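Local atomic coordinates of intracellular exo-alpha-(1->5)-L-arabinofuranosidase (Bifidobacterium longum, PDB entry 2Y2W), a protein that hydrolyses terminal alpha-(1->5)-linked L-arabinofuranosyl bonds in branched and debranched arabinans, contributing to the breakdown of plant cell walls. Residues D123-P132 with T144-F152. Residues are numbered along the deposited sequence; the frame is centred on the assembly and turned at random.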
# COMPACT_ATOMS: atom_id res chain seq x y z
N ASP D 123 1.67 -19.26 7.55
CA ASP D 123 2.38 -20.39 6.96
C ASP D 123 3.04 -21.28 8.01
O ASP D 123 3.33 -22.45 7.75
CB ASP D 123 3.45 -19.91 5.96
CG ASP D 123 2.85 -19.37 4.68
OD1 ASP D 123 1.67 -19.66 4.39
OD2 ASP D 123 3.57 -18.66 3.95
N GLY D 124 3.26 -20.72 9.20
CA GLY D 124 3.94 -21.43 10.28
C GLY D 124 3.03 -21.87 11.41
O GLY D 124 3.52 -22.30 12.45
N ILE D 125 1.72 -21.76 11.21
CA ILE D 125 0.74 -22.20 12.21
C ILE D 125 -0.02 -23.43 11.72
O ILE D 125 0.05 -23.80 10.55
CB ILE D 125 -0.26 -21.07 12.62
CG1 ILE D 125 -1.18 -20.69 11.44
CG2 ILE D 125 0.48 -19.86 13.17
CD1 ILE D 125 -2.41 -19.90 11.84
N GLY D 126 -0.75 -24.07 12.64
CA GLY D 126 -1.52 -25.27 12.32
C GLY D 126 -0.65 -26.51 12.27
O GLY D 126 0.53 -26.46 12.66
N PRO D 127 -1.22 -27.63 11.80
CA PRO D 127 -0.49 -28.91 11.72
C PRO D 127 0.66 -28.85 10.71
O PRO D 127 0.46 -28.43 9.57
CB PRO D 127 -1.57 -29.90 11.25
CG PRO D 127 -2.88 -29.22 11.56
CD PRO D 127 -2.62 -27.77 11.36
N ARG D 128 1.85 -29.26 11.15
CA ARG D 128 3.06 -29.26 10.30
C ARG D 128 2.83 -29.89 8.93
O ARG D 128 3.25 -29.35 7.91
CB ARG D 128 4.21 -29.97 10.99
CG ARG D 128 4.95 -29.14 12.01
CD ARG D 128 6.25 -29.82 12.42
NE ARG D 128 6.79 -29.28 13.66
CZ ARG D 128 6.52 -29.77 14.87
NH1 ARG D 128 5.72 -30.81 15.02
NH2 ARG D 128 7.06 -29.20 15.94
N GLU D 129 2.15 -31.04 8.93
CA GLU D 129 1.85 -31.78 7.71
C GLU D 129 1.35 -30.88 6.59
O GLU D 129 1.76 -31.02 5.43
CB GLU D 129 0.81 -32.88 7.97
CG GLU D 129 1.22 -33.93 9.00
CD GLU D 129 1.07 -33.45 10.44
OE1 GLU D 129 0.07 -32.74 10.74
OE2 GLU D 129 1.94 -33.79 11.28
N ASN D 130 0.49 -29.93 6.95
CA ASN D 130 -0.23 -29.11 5.97
C ASN D 130 0.33 -27.70 5.78
O ASN D 130 -0.28 -26.87 5.09
CB ASN D 130 -1.72 -29.07 6.34
CG ASN D 130 -2.36 -30.46 6.34
OD1 ASN D 130 -2.58 -31.06 7.39
ND2 ASN D 130 -2.64 -30.99 5.15
N ARG D 131 1.50 -27.43 6.36
CA ARG D 131 2.16 -26.14 6.20
C ARG D 131 2.90 -26.07 4.85
O ARG D 131 3.61 -27.01 4.49
CB ARG D 131 3.13 -25.87 7.35
CG ARG D 131 2.47 -25.79 8.72
CD ARG D 131 3.48 -25.44 9.80
NE ARG D 131 3.00 -25.80 11.13
CZ ARG D 131 3.65 -25.53 12.26
NH1 ARG D 131 4.82 -24.89 12.24
NH2 ARG D 131 3.14 -25.90 13.43
N PRO D 132 2.71 -24.97 4.11
CA PRO D 132 3.32 -24.84 2.78
C PRO D 132 4.83 -24.61 2.84
O PRO D 132 5.34 -24.03 3.80
CB PRO D 132 2.63 -23.61 2.20
CG PRO D 132 2.26 -22.79 3.38
CD PRO D 132 1.92 -23.78 4.46
N THR D 144 10.69 -24.76 5.16
CA THR D 144 9.69 -25.81 5.34
C THR D 144 8.56 -25.38 6.27
O THR D 144 7.47 -25.95 6.23
CB THR D 144 10.31 -27.10 5.89
OG1 THR D 144 10.94 -26.82 7.15
CG2 THR D 144 11.33 -27.66 4.92
N ASN D 145 8.85 -24.38 7.11
CA ASN D 145 7.91 -23.86 8.10
C ASN D 145 7.54 -24.84 9.22
O ASN D 145 6.49 -24.71 9.85
CB ASN D 145 6.65 -23.28 7.43
CG ASN D 145 6.93 -21.98 6.70
OD1 ASN D 145 7.31 -20.98 7.31
ND2 ASN D 145 6.72 -21.98 5.39
N GLU D 146 8.42 -25.81 9.46
CA GLU D 146 8.27 -26.73 10.59
C GLU D 146 8.29 -25.97 11.91
O GLU D 146 7.68 -26.39 12.89
CB GLU D 146 9.37 -27.79 10.57
CG GLU D 146 9.26 -28.80 9.43
CD GLU D 146 10.53 -29.60 9.22
OE1 GLU D 146 11.09 -30.13 10.21
OE2 GLU D 146 10.97 -29.71 8.05
N MET D 147 8.99 -24.83 11.92
CA MET D 147 8.95 -23.90 13.04
C MET D 147 8.14 -22.65 12.69
O MET D 147 8.29 -22.07 11.61
CB MET D 147 10.35 -23.51 13.48
CG MET D 147 11.03 -24.55 14.37
SD MET D 147 10.50 -24.49 16.09
CE MET D 147 11.06 -22.86 16.58
N GLY D 148 7.26 -22.26 13.61
CA GLY D 148 6.46 -21.06 13.50
C GLY D 148 6.18 -20.53 14.89
O GLY D 148 6.80 -20.98 15.86
N ILE D 149 5.24 -19.59 15.00
CA ILE D 149 4.95 -18.95 16.28
C ILE D 149 4.34 -19.90 17.32
O ILE D 149 4.57 -19.73 18.52
CB ILE D 149 4.11 -17.64 16.10
CG1 ILE D 149 4.02 -16.85 17.42
CG2 ILE D 149 2.73 -17.93 15.51
CD1 ILE D 149 5.36 -16.41 17.98
N ASP D 150 3.58 -20.89 16.86
CA ASP D 150 3.06 -21.95 17.73
C ASP D 150 4.23 -22.69 18.39
O ASP D 150 4.23 -22.91 19.61
CB ASP D 150 2.23 -22.96 16.93
CG ASP D 150 0.84 -22.44 16.56
OD1 ASP D 150 0.35 -21.48 17.20
OD2 ASP D 150 0.22 -23.01 15.63
N ASP D 151 5.22 -23.06 17.58
CA ASP D 151 6.34 -23.88 18.03
C ASP D 151 7.36 -23.07 18.83
O ASP D 151 7.84 -23.54 19.86
CB ASP D 151 7.02 -24.55 16.83
CG ASP D 151 6.08 -25.48 16.07
OD1 ASP D 151 5.64 -26.50 16.65
OD2 ASP D 151 5.79 -25.20 14.89
N PHE D 152 7.67 -21.86 18.37
CA PHE D 152 8.61 -21.00 19.08
C PHE D 152 8.06 -20.57 20.44
O PHE D 152 8.83 -20.33 21.38
CB PHE D 152 9.02 -19.78 18.25
CG PHE D 152 10.16 -19.00 18.86
CD1 PHE D 152 11.47 -19.44 18.72
CD2 PHE D 152 9.91 -17.85 19.61
CE1 PHE D 152 12.52 -18.74 19.29
CE2 PHE D 152 10.96 -17.15 20.19
CZ PHE D 152 12.26 -17.59 20.03
O HOH W 1 6.20 -27.78 4.95
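R131 runs from its loop to D151 near the start of helix 149-159. Its CB packs near CB of N145 (4.4 Å), and the chain, extended from CG to NE, passes CD beside N145 O. R131 NH2, nearly in line with the carbonyl, and R131 NE, from above its plane, both donate to G126 O, tying R131 to G126 across the turn. R131 NH1 bonds to N145 O at 2.9 Å, in the carbonyl plane, and to D151 OD2 at 2.8 Å. R131 NH2 reaches D151 OD2 at 3.1 Å, completing an end-on salt bridge, planes 31° apart. R128 CG lies over one guanidinium face, 3.8 Å from R131 CZ; G124 O lies off-centre over the opposite face. With an alanine here the five bonds go, and D151 OD2, 3.0 Å from the acceptor E146 O, is likely to lose the positive charge beside them. R128 NE donates to E146 O (3.1 Å), whereas D151 OD1, also salt-bridged to R154, lies well out of the R128 guanidinium plane and meets NH2 by charge alone. N145 ND2 donates to P132 O (2.9 Å, 160° at the hydrogen). The loop between barrel strand 107-110 and strand 134-136 is thus tied to turn 144-148 and the first turn of helix 149-159, which leads into barrel strand 162-167; helix 75-79 packs against M147.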